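Local coordinates for protein hemin degrading factor (Pseudomonas aeruginosa, PDB 4MF9) that binds heme, takes part in heme trafficking and probably also degrades heme, at residues W66-P71 / E171-A176; G74-I79 / E167-R172; G94-V99 / L117-G122. All blocks are in the same frame, centred on the assembly; numbering follows the deposited sequence.

Contact 1 (W66-P71 / E171-A176); sequences WAALLP and ERLRAA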
loop_
_atom_site.group_PDB
_atom_site.type_symbol
_atom_site.label_atom_id
_atom_site.label_comp_id
_atom_site.label_asym_id
_atom_site.label_seq_id
_atom_site.Cartn_x
_atom_site.Cartn_y
_atom_site.Cartn_z
ATOM N N TRP A 66 0.721 -2.586 -18.655
ATOM C CA TRP A 66 0.592 -1.490 -17.680
ATOM C C TRP A 66 0.697 -0.119 -18.334
ATOM O O TRP A 66 0.041 0.826 -17.914
ATOM C CB TRP A 66 1.610 -1.634 -16.532
ATOM C CG TRP A 66 1.681 -3.036 -16.020
ATOM C CD1 TRP A 66 2.776 -3.844 -16.009
ATOM C CD2 TRP A 66 0.589 -3.826 -15.518
ATOM N NE1 TRP A 66 2.444 -5.077 -15.501
ATOM C CE2 TRP A 66 1.109 -5.092 -15.193
ATOM C CE3 TRP A 66 -0.772 -3.575 -15.290
ATOM C CZ2 TRP A 66 0.318 -6.109 -14.654
ATOM C CZ3 TRP A 66 -1.557 -4.584 -14.756
ATOM C CH2 TRP A 66 -1.010 -5.838 -14.447
ATOM N N ALA A 67 1.512 -0.022 -19.380
ATOM C CA ALA A 67 1.708 1.244 -20.086
ATOM C C ALA A 67 0.429 1.776 -20.738
ATOM O O ALA A 67 0.238 2.985 -20.808
ATOM C CB ALA A 67 2.813 1.109 -21.115
ATOM N N ALA A 68 -0.429 0.887 -21.239
ATOM C CA ALA A 68 -1.740 1.314 -21.744
ATOM C C ALA A 68 -2.804 1.413 -20.636
ATOM O O ALA A 68 -3.572 2.382 -20.576
ATOM C CB ALA A 68 -2.218 0.394 -22.872
ATOM N N LEU A 69 -2.860 0.403 -19.773
ATOM C CA LEU A 69 -3.895 0.327 -18.734
ATOM C C LEU A 69 -3.846 1.500 -17.747
ATOM O O LEU A 69 -4.854 2.169 -17.516
ATOM C CB LEU A 69 -3.772 -1.011 -17.992
ATOM C CG LEU A 69 -4.756 -1.484 -16.915
ATOM C CD1 LEU A 69 -4.235 -1.158 -15.533
ATOM C CD2 LEU A 69 -6.163 -0.921 -17.108
ATOM N N LEU A 70 -2.676 1.751 -17.169
ATOM C CA LEU A 70 -2.550 2.790 -16.137
ATOM C C LEU A 70 -2.985 4.200 -16.562
ATOM O O LEU A 70 -3.754 4.827 -15.857
ATOM C CB LEU A 70 -1.143 2.800 -15.527
ATOM C CG LEU A 70 -0.744 1.514 -14.807
ATOM C CD1 LEU A 70 0.749 1.512 -14.478
ATOM C CD2 LEU A 70 -1.580 1.322 -13.550
ATOM N N PRO A 71 -2.506 4.706 -17.719
ATOM C CA PRO A 71 -3.015 6.018 -18.146
ATOM C C PRO A 71 -4.511 5.976 -18.425
ATOM O O PRO A 71 -5.221 6.941 -18.126
ATOM C CB PRO A 71 -2.257 6.287 -19.457
ATOM C CG PRO A 71 -1.063 5.428 -19.392
ATOM C CD PRO A 71 -1.476 4.199 -18.636
ATOM N N GLU A 171 -12.924 -3.529 -23.148
ATOM C CA GLU A 171 -12.804 -4.180 -24.453
ATOM C C GLU A 171 -11.432 -4.003 -25.063
ATOM O O GLU A 171 -10.910 -4.903 -25.605
ATOM C CB GLU A 171 -13.926 -3.786 -25.442
ATOM C CG GLU A 171 -13.575 -3.861 -26.929
ATOM C CD GLU A 171 -13.579 -5.283 -27.479
ATOM O OE1 GLU A 171 -13.223 -5.448 -28.656
ATOM O OE2 GLU A 171 -13.986 -6.201 -26.769
ATOM N N ARG A 172 -10.887 -2.822 -24.945
ATOM C CA ARG A 172 -9.569 -2.480 -25.469
ATOM C C ARG A 172 -8.439 -3.260 -24.800
ATOM O O ARG A 172 -7.456 -3.644 -25.451
ATOM C CB ARG A 172 -9.342 -0.976 -25.302
ATOM C CG ARG A 172 -7.932 -0.495 -25.587
ATOM C CD ARG A 172 -7.912 1.021 -25.649
ATOM N NE ARG A 172 -8.907 1.597 -24.744
ATOM C CZ ARG A 172 -9.162 2.897 -24.641
ATOM N NH1 ARG A 172 -8.495 3.763 -25.397
ATOM N NH2 ARG A 172 -10.087 3.330 -23.792
ATOM N N LEU A 173 -8.590 -3.499 -23.500
ATOM C CA LEU A 173 -7.576 -4.182 -22.698
ATOM C C LEU A 173 -7.873 -5.660 -22.470
ATOM O O LEU A 173 -7.067 -6.369 -21.876
ATOM C CB LEU A 173 -7.430 -3.492 -21.334
ATOM C CG LEU A 173 -6.429 -2.346 -21.215
ATOM C CD1 LEU A 173 -5.010 -2.797 -21.597
ATOM C CD2 LEU A 173 -6.846 -1.163 -22.050
ATOM N N ARG A 174 -9.016 -6.143 -22.921
ATOM C CA ARG A 174 -9.412 -7.504 -22.682
ATOM C C ARG A 174 -8.411 -8.518 -23.235
ATOM O O ARG A 174 -8.002 -8.429 -24.340
ATOM C CB ARG A 174 -10.816 -7.719 -23.232
ATOM C CG ARG A 174 -11.155 -9.072 -23.799
ATOM C CD ARG A 174 -12.452 -8.951 -24.553
ATOM N NE ARG A 174 -13.458 -9.338 -23.627
ATOM C CZ ARG A 174 -14.448 -8.580 -23.228
ATOM N NH1 ARG A 174 -14.636 -7.378 -23.719
ATOM N NH2 ARG A 174 -15.267 -9.092 -22.367
ATOM N N ALA A 175 -8.047 -9.478 -22.413
ATOM C CA ALA A 175 -7.068 -10.488 -22.799
ATOM C C ALA A 175 -7.700 -11.466 -23.785
ATOM O O ALA A 175 -8.910 -11.711 -23.735
ATOM C CB ALA A 175 -6.572 -11.224 -21.581
ATOM N N ALA A 176 -6.883 -12.035 -24.666
ATOM C CA ALA A 176 -7.378 -12.984 -25.668
ATOM C C ALA A 176 -7.805 -14.299 -25.018
ATOM O O ALA A 176 -8.869 -14.846 -25.318
ATOM C CB ALA A 176 -6.326 -13.224 -26.734
#
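Leu173 reaches across from the last turn of helix 166-173 to the side of helix 66-72, where Ala68 and Leu69 receive it in a small helix-to-helix contact of the HemS/ChuX fold. A single methyl does the touching: Leu173 CD1 lies 4.2 Å from Leu69 CB and 4.4 Å from Ala68 CB, so it rests against the roots of two successive side chains. A chi1 of -175°, which sets CG of Leu69 opposite the backbone N, carries the branched end of that leucine away from this methyl, and only its CB makes the contact. The backbones come as near as 7.0 Å between Leu69 CA and Leu173 CA, yet the side-chain contact is sparse, and no polar bond crosses it. Both leucines are nevertheless buried, Leu173 also packing on Leu62 and Arg63.

Further out, helix 66-72 packs on both antiparallel sheets: Trp66 makes an edge-to-face stack with Trp124 of one, while Leu70 packs on strand 99-101 of the other. At the end of helix 166-173, Arg172 O accepts a hydrogen bond from Arg63 NH1, and backbone bonds join Leu173 to Arg63 and Ala175 to Arg61, which brings the chain alongside strand 59-62 as it leaves the helix. Arg174, the first residue past the helical conformation, turns its guanidinium back to the helix, its NH1 meeting Glu171 OE2 in a weak salt bridge of 3.3 Å.

Contact 2 (G74-I79 / E167-R172); sequences GELGPI and EPLVER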
loop_
_atom_site.group_PDB
_atom_site.type_symbol
_atom_site.label_atom_id
_atom_site.label_comp_id
_atom_site.label_asym_id
_atom_site.label_seq_id
_atom_site.Cartn_x
_atom_site.Cartn_y
_atom_site.Cartn_z
ATOM N N GLY A 74 -7.348 6.938 -16.112
ATOM C CA GLY A 74 -7.689 8.348 -16.023
ATOM C C GLY A 74 -8.982 8.685 -16.746
ATOM O O GLY A 74 -9.598 9.719 -16.488
ATOM N N GLU A 75 -9.393 7.824 -17.648
ATOM C CA GLU A 75 -10.605 7.986 -18.416
ATOM C C GLU A 75 -11.837 7.881 -17.509
ATOM O O GLU A 75 -12.868 8.313 -17.827
ATOM C CB GLU A 75 -10.617 6.979 -19.571
ATOM C CG GLU A 75 -9.623 7.280 -20.704
ATOM C CD GLU A 75 -9.255 6.096 -21.621
ATOM O OE1 GLU A 75 -9.864 5.037 -21.561
ATOM O OE2 GLU A 75 -8.310 6.232 -22.417
ATOM N N LEU A 76 -11.655 7.259 -16.363
ATOM C CA LEU A 76 -12.758 6.926 -15.471
ATOM C C LEU A 76 -13.181 8.056 -14.537
ATOM O O LEU A 76 -14.154 7.910 -13.802
ATOM C CB LEU A 76 -12.403 5.691 -14.643
ATOM C CG LEU A 76 -12.076 4.459 -15.485
ATOM C CD1 LEU A 76 -11.489 3.357 -14.626
ATOM C CD2 LEU A 76 -13.317 3.962 -16.211
ATOM N N GLY A 77 -12.465 9.176 -14.560
ATOM C CA GLY A 77 -12.764 10.265 -13.643
ATOM C C GLY A 77 -12.404 9.909 -12.215
ATOM O O GLY A 77 -11.556 9.050 -11.989
ATOM N N PRO A 78 -13.036 10.574 -11.243
ATOM C CA PRO A 78 -12.744 10.294 -9.834
ATOM C C PRO A 78 -13.028 8.845 -9.473
ATOM O O PRO A 78 -14.143 8.355 -9.685
ATOM C CB PRO A 78 -13.708 11.224 -9.084
ATOM C CG PRO A 78 -13.944 12.348 -10.032
ATOM C CD PRO A 78 -13.956 11.715 -11.400
ATOM N N ILE A 79 -12.020 8.174 -8.929
ATOM C CA ILE A 79 -12.161 6.806 -8.465
ATOM C C ILE A 79 -11.754 6.701 -7.008
ATOM O O ILE A 79 -11.428 7.707 -6.356
ATOM C CB ILE A 79 -11.278 5.847 -9.290
ATOM C CG1 ILE A 79 -9.912 6.476 -9.580
ATOM C CG2 ILE A 79 -11.973 5.471 -10.601
ATOM C CD1 ILE A 79 -8.844 6.220 -8.492
ATOM N N GLU A 167 -16.867 0.322 -20.349
ATOM C CA GLU A 167 -16.870 -0.735 -21.320
ATOM C C GLU A 167 -15.838 -0.640 -22.419
ATOM O O GLU A 167 -15.206 -1.590 -22.724
ATOM C CB GLU A 167 -18.250 -1.005 -21.847
ATOM C CG GLU A 167 -18.537 -2.491 -21.979
ATOM C CD GLU A 167 -18.602 -3.249 -20.672
ATOM O OE1 GLU A 167 -17.747 -4.125 -20.446
ATOM O OE2 GLU A 167 -19.523 -2.992 -19.873
ATOM N N PRO A 168 -15.644 0.530 -22.964
ATOM C CA PRO A 168 -14.589 0.663 -23.976
ATOM C C PRO A 168 -13.204 0.383 -23.406
ATOM O O PRO A 168 -12.349 -0.160 -24.113
ATOM C CB PRO A 168 -14.683 2.136 -24.375
ATOM C CG PRO A 168 -16.100 2.496 -24.130
ATOM C CD PRO A 168 -16.468 1.751 -22.878
ATOM N N LEU A 169 -12.982 0.746 -22.160
ATOM C CA LEU A 169 -11.734 0.419 -21.540
ATOM C C LEU A 169 -11.520 -1.058 -21.405
ATOM O O LEU A 169 -10.501 -1.560 -21.783
ATOM C CB LEU A 169 -11.704 1.038 -20.163
ATOM C CG LEU A 169 -10.385 1.319 -19.506
ATOM C CD1 LEU A 169 -10.727 2.155 -18.305
ATOM C CD2 LEU A 169 -9.907 -0.005 -19.053
ATOM N N VAL A 170 -12.530 -1.746 -20.922
ATOM C CA VAL A 170 -12.453 -3.196 -20.772
ATOM C C VAL A 170 -12.195 -3.909 -22.114
ATOM O O VAL A 170 -11.291 -4.747 -22.218
ATOM C CB VAL A 170 -13.709 -3.752 -20.067
ATOM C CG1 VAL A 170 -13.776 -5.261 -20.198
ATOM C CG2 VAL A 170 -13.721 -3.352 -18.594
ATOM N N GLU A 171 -12.924 -3.529 -23.148
ATOM C CA GLU A 171 -12.804 -4.180 -24.453
ATOM C C GLU A 171 -11.432 -4.003 -25.063
ATOM O O GLU A 171 -10.910 -4.903 -25.605
ATOM C CB GLU A 171 -13.926 -3.786 -25.442
ATOM C CG GLU A 171 -13.575 -3.861 -26.929
ATOM C CD GLU A 171 -13.579 -5.283 -27.479
ATOM O OE1 GLU A 171 -13.223 -5.448 -28.656
ATOM O OE2 GLU A 171 -13.986 -6.201 -26.769
ATOM N N ARG A 172 -10.887 -2.822 -24.945
ATOM C CA ARG A 172 -9.569 -2.480 -25.469
ATOM C C ARG A 172 -8.439 -3.260 -24.800
ATOM O O ARG A 172 -7.456 -3.644 -25.451
ATOM C CB ARG A 172 -9.342 -0.976 -25.302
ATOM C CG ARG A 172 -7.932 -0.495 -25.587
ATOM C CD ARG A 172 -7.912 1.021 -25.649
ATOM N NE ARG A 172 -8.907 1.597 -24.744
ATOM C CZ ARG A 172 -9.162 2.897 -24.641
ATOM N NH1 ARG A 172 -8.495 3.763 -25.397
ATOM N NH2 ARG A 172 -10.087 3.330 -23.792
#
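Glu75 and Leu169 bring the two backbones closest, with their CA atoms 8.3 Å apart, where the end of a 3-10 turn (through 76) runs beside helix 166-173 in the HemS/ChuX fold. Directly after this turn, Gly77 takes a positive phi (70°) and the chain passes into strand 78-84 of one of the two large antiparallel sheets. The spacing is bridged wholly by side chains, in two layers.

In the buried layer, Leu76 and Leu169 cross at about a right angle. Leu169 CD1 sits against the whole isopropyl end of Leu76, 3.8 Å from CD2 and 3.9 Å from both CG and CD1. The main chain of Leu76 is hydrogen-bonded to that of Asp162.

The outer layer is an exposed salt bridge that passes over Leu169, whose CG lies 4.3 Å from Glu75 OE1. Glu75 stretches out beyond CG, and Arg172 comes from the opposite direction, its chain bent at chi3 (32°) to bring the guanidinium round to the acid. The carboxylate and guanidinium planes are 24° apart, yet the grip is one-sided: Glu75 OE1 is 2.8 Å from Arg172 NH2, whereas Glu75 OE2 comes no nearer than 3.7 Å, also to Arg172 NH2.

Contact 3 (G94-V99 / L117-G122); sequences GPYREV and LRLFLG. With HEM (protoporphyrin IX containing Fe), chain C.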
loop_
_atom_site.group_PDB
_atom_site.type_symbol
_atom_site.label_atom_id
_atom_site.label_comp_id
_atom_site.label_asym_id
_atom_site.label_seq_id
_atom_site.Cartn_x
_atom_site.Cartn_y
_atom_site.Cartn_z
ATOM N N GLY A 94 -9.937 10.247 -5.863
ATOM C CA GLY A 94 -9.498 11.253 -6.816
ATOM C C GLY A 94 -9.351 10.667 -8.210
ATOM O O GLY A 94 -9.441 9.459 -8.397
ATOM N N PRO A 95 -9.101 11.520 -9.206
ATOM C CA PRO A 95 -8.851 11.034 -10.568
ATOM C C PRO A 95 -7.519 10.286 -10.672
ATOM O O PRO A 95 -6.544 10.686 -10.019
ATOM C CB PRO A 95 -8.787 12.330 -11.375
ATOM C CG PRO A 95 -8.272 13.348 -10.388
ATOM C CD PRO A 95 -8.957 12.985 -9.100
ATOM N N TYR A 96 -7.463 9.225 -11.476
ATOM C CA TYR A 96 -6.216 8.454 -11.630
ATOM C C TYR A 96 -5.242 9.149 -12.581
ATOM O O TYR A 96 -5.084 8.746 -13.734
ATOM C CB TYR A 96 -6.503 7.021 -12.108
ATOM C CG TYR A 96 -5.526 5.969 -11.602
ATOM C CD1 TYR A 96 -5.750 5.306 -10.391
ATOM C CD2 TYR A 96 -4.386 5.634 -12.334
ATOM C CE1 TYR A 96 -4.865 4.340 -9.930
ATOM C CE2 TYR A 96 -3.499 4.672 -11.878
ATOM C CZ TYR A 96 -3.746 4.032 -10.678
ATOM O OH TYR A 96 -2.852 3.079 -10.230
ATOM N N ARG A 97 -4.625 10.199 -12.100
ATOM C CA ARG A 97 -3.621 10.977 -12.813
ATOM C C ARG A 97 -2.720 11.709 -11.819
ATOM O O ARG A 97 -3.125 11.875 -10.704
ATOM C CB ARG A 97 -4.303 12.016 -13.666
ATOM C CG ARG A 97 -5.011 13.048 -12.856
ATOM C CD ARG A 97 -5.346 14.279 -13.651
ATOM N NE ARG A 97 -6.326 15.049 -12.942
ATOM C CZ ARG A 97 -6.066 16.127 -12.233
ATOM N NH1 ARG A 97 -4.826 16.576 -12.140
ATOM N NH2 ARG A 97 -7.037 16.741 -11.606
ATOM N N GLU A 98 -1.526 12.122 -12.225
ATOM C CA GLU A 98 -0.995 12.014 -13.555
ATOM C C GLU A 98 -0.110 10.807 -13.639
ATOM O O GLU A 98 0.736 10.658 -12.832
ATOM C CB GLU A 98 -0.190 13.270 -13.919
ATOM C CG GLU A 98 -0.936 14.582 -13.931
ATOM C CD GLU A 98 -1.962 14.680 -15.065
ATOM O OE1 GLU A 98 -1.748 14.048 -16.129
ATOM O OE2 GLU A 98 -2.989 15.387 -14.892
ATOM N N VAL A 99 -0.334 9.932 -14.605
ATOM C CA VAL A 99 0.371 8.661 -14.708
ATOM C C VAL A 99 1.590 8.730 -15.629
ATOM O O VAL A 99 1.485 9.164 -16.768
ATOM C CB VAL A 99 -0.567 7.550 -15.226
ATOM C CG1 VAL A 99 0.202 6.265 -15.449
ATOM C CG2 VAL A 99 -1.707 7.328 -14.247
ATOM N N LEU A 117 0.920 7.583 -6.054
ATOM C CA LEU A 117 1.257 6.170 -6.028
ATOM C C LEU A 117 2.663 5.944 -6.558
ATOM O O LEU A 117 3.108 6.631 -7.483
ATOM C CB LEU A 117 0.264 5.377 -6.908
ATOM C CG LEU A 117 -1.199 5.267 -6.476
ATOM C CD1 LEU A 117 -2.090 4.755 -7.625
ATOM C CD2 LEU A 117 -1.323 4.324 -5.306
ATOM N N ARG A 118 3.356 4.969 -5.988
ATOM C CA ARG A 118 4.607 4.500 -6.573
ATOM C C ARG A 118 4.394 3.038 -6.899
ATOM O O ARG A 118 4.132 2.224 -6.000
ATOM C CB ARG A 118 5.775 4.642 -5.595
ATOM C CG ARG A 118 5.907 6.021 -4.963
ATOM C CD ARG A 118 6.108 7.128 -5.996
ATOM N NE ARG A 118 6.151 8.452 -5.367
ATOM C CZ ARG A 118 5.160 9.344 -5.412
ATOM N NH1 ARG A 118 4.037 9.074 -6.079
ATOM N NH2 ARG A 118 5.292 10.518 -4.798
ATOM N N LEU A 119 4.505 2.705 -8.182
ATOM C CA LEU A 119 4.146 1.373 -8.665
ATOM C C LEU A 119 5.382 0.611 -9.113
ATOM O O LEU A 119 6.142 1.086 -9.963
ATOM C CB LEU A 119 3.138 1.484 -9.823
ATOM C CG LEU A 119 1.984 2.468 -9.582
ATOM C CD1 LEU A 119 1.132 2.678 -10.844
ATOM C CD2 LEU A 119 1.111 2.016 -8.414
ATOM N N PHE A 120 5.592 -0.561 -8.524
ATOM C CA PHE A 120 6.730 -1.411 -8.880
ATOM C C PHE A 120 6.220 -2.602 -9.678
ATOM O O PHE A 120 5.887 -3.657 -9.124
ATOM C CB PHE A 120 7.479 -1.833 -7.618
ATOM C CG PHE A 120 7.839 -0.679 -6.750
ATOM C CD1 PHE A 120 8.933 0.116 -7.055
ATOM C CD2 PHE A 120 7.060 -0.357 -5.650
ATOM C CE1 PHE A 120 9.253 1.195 -6.268
ATOM C CE2 PHE A 120 7.371 0.720 -4.864
ATOM C CZ PHE A 120 8.465 1.495 -5.166
ATOM N N LEU A 121 6.172 -2.395 -10.990
ATOM C CA LEU A 121 5.369 -3.194 -11.916
ATOM C C LEU A 121 5.906 -4.587 -12.193
ATOM O O LEU A 121 5.206 -5.430 -12.762
ATOM C CB LEU A 121 5.232 -2.444 -13.238
ATOM C CG LEU A 121 4.602 -1.062 -13.119
ATOM C CD1 LEU A 121 4.531 -0.402 -14.484
ATOM C CD2 LEU A 121 3.208 -1.162 -12.492
ATOM N N GLY A 122 7.132 -4.834 -11.792
ATOM C CA GLY A 122 7.787 -6.067 -12.067
ATOM C C GLY A 122 7.149 -7.287 -11.517
ATOM O O GLY A 122 7.198 -8.299 -12.114
HETATM C CHA HEM C . 9.339 9.666 0.373
HETATM C CHB HEM C . 7.918 13.019 -2.654
HETATM C CHC HEM C . 9.011 10.099 -6.316
HETATM C CHD HEM C . 9.275 6.470 -3.206
HETATM C C1A HEM C . 8.938 10.863 -0.147
HETATM C C2A HEM C . 8.716 12.057 0.597
HETATM C C3A HEM C . 8.344 12.983 -0.255
HETATM C C4A HEM C . 8.284 12.368 -1.506
HETATM C CMA HEM C . 7.988 14.399 0.098
HETATM C CAA HEM C . 8.898 12.289 2.055
HETATM C CBA HEM C . 9.723 13.534 2.471
HETATM C CGA HEM C . 11.146 13.246 2.154
HETATM O O1A HEM C . 11.856 14.075 1.592
HETATM O O2A HEM C . 11.567 12.164 2.465
HETATM C C1B HEM C . 8.137 12.455 -3.904
HETATM C C2B HEM C . 7.900 13.229 -5.049
HETATM C C3B HEM C . 8.201 12.462 -6.106
HETATM C C4B HEM C . 8.630 11.158 -5.552
HETATM C CMB HEM C . 7.442 14.657 -5.069
HETATM C CAB HEM C . 8.093 12.954 -7.512
HETATM C CBB HEM C . 7.841 12.223 -8.554
HETATM C C1C HEM C . 9.196 8.862 -5.822
HETATM C C2C HEM C . 9.560 7.758 -6.565
HETATM C C3C HEM C . 9.644 6.713 -5.697
HETATM C C4C HEM C . 9.319 7.176 -4.391
HETATM C CMC HEM C . 9.833 7.732 -8.038
HETATM C CAC HEM C . 9.990 5.359 -6.058
HETATM C CBC HEM C . 9.814 4.448 -5.147
HETATM C C1D HEM C . 9.340 7.050 -1.932
HETATM C C2D HEM C . 9.558 6.294 -0.661
HETATM C C3D HEM C . 9.587 7.205 0.307
HETATM C C4D HEM C . 9.378 8.497 -0.356
HETATM C CMD HEM C . 9.733 4.808 -0.434
HETATM C CAD HEM C . 9.775 6.934 1.777
HETATM C CBD HEM C . 11.209 7.294 2.165
HETATM C CGD HEM C . 11.770 6.809 3.467
HETATM O O1D HEM C . 12.286 7.660 4.160
HETATM O O2D HEM C . 11.771 5.642 3.828
HETATM N NA HEM C . 8.656 11.072 -1.444
HETATM N NB HEM C . 8.578 11.229 -4.224
HETATM N NC HEM C . 9.071 8.482 -4.550
HETATM N ND HEM C . 9.234 8.345 -1.676
HETATM FE FE HEM C . 8.974 9.697 -2.893
#
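Strand 117-120 forms part of the heme pocket wall, and this contact lies behind it, where Tyr96 meets Leu117 and Leu119. The strand's side chains alternate: the two leucines face Tyr96, while Arg118 and Phe120 face the heme. Tyr96 belongs to the segment that carries the chain from one antiparallel sheet of the fold to the other; it centres an inverse gamma turn closed by Arg97 N and Pro95 O.

The tyrosine side chain crosses that of Leu117 at about a right angle. Leu117 CD1 presses close to its phenolic end, 3.2 Å from Tyr96 OH and 3.5 Å from Tyr96 CZ, while Leu119 CD1 approaches the same oxygen at 4.1 Å. Within this apolar setting the buried hydroxyl is satisfied by a hydrogen bond with His153 NE2.

On the pocket side, Arg118 turns at chi2 (-60°) and lies over one face of the porphyrin with an edge of its guanidinium toward it, placing NE 3.0 Å from heme NC. A hydrogen bond from Arg118 NH1 to Leu117 O (3.0 Å), made from above the carbonyl plane, and a salt bridge from the same nitrogen to Asp116 OD1 would fix the group's rotation. Nearby, a heme vinyl meets the edge of the Phe120 ring, with CBC 3.2 Å from Phe120 CZ.

Contacts 1 and 2 share helix 166-173, set against helix 66-72 in one and the turn that follows it in the other, and both lie about 22 Å from the chain centre. Contact 1 is apolar and largely buried, whereas contact 2 adds an exposed ion pair to its leucine core. Contact 3, about 12 Å from the centre, is fully buried and backs onto the heme. It is nested within the sequence loops closed by the other two and touches both: Leu70 of 66-71 packs on Tyr96, Val99 and Leu119, while Ile79 of 74-79 packs on Tyr96 and probably hydrogen-bonds through its N to Gly94 O.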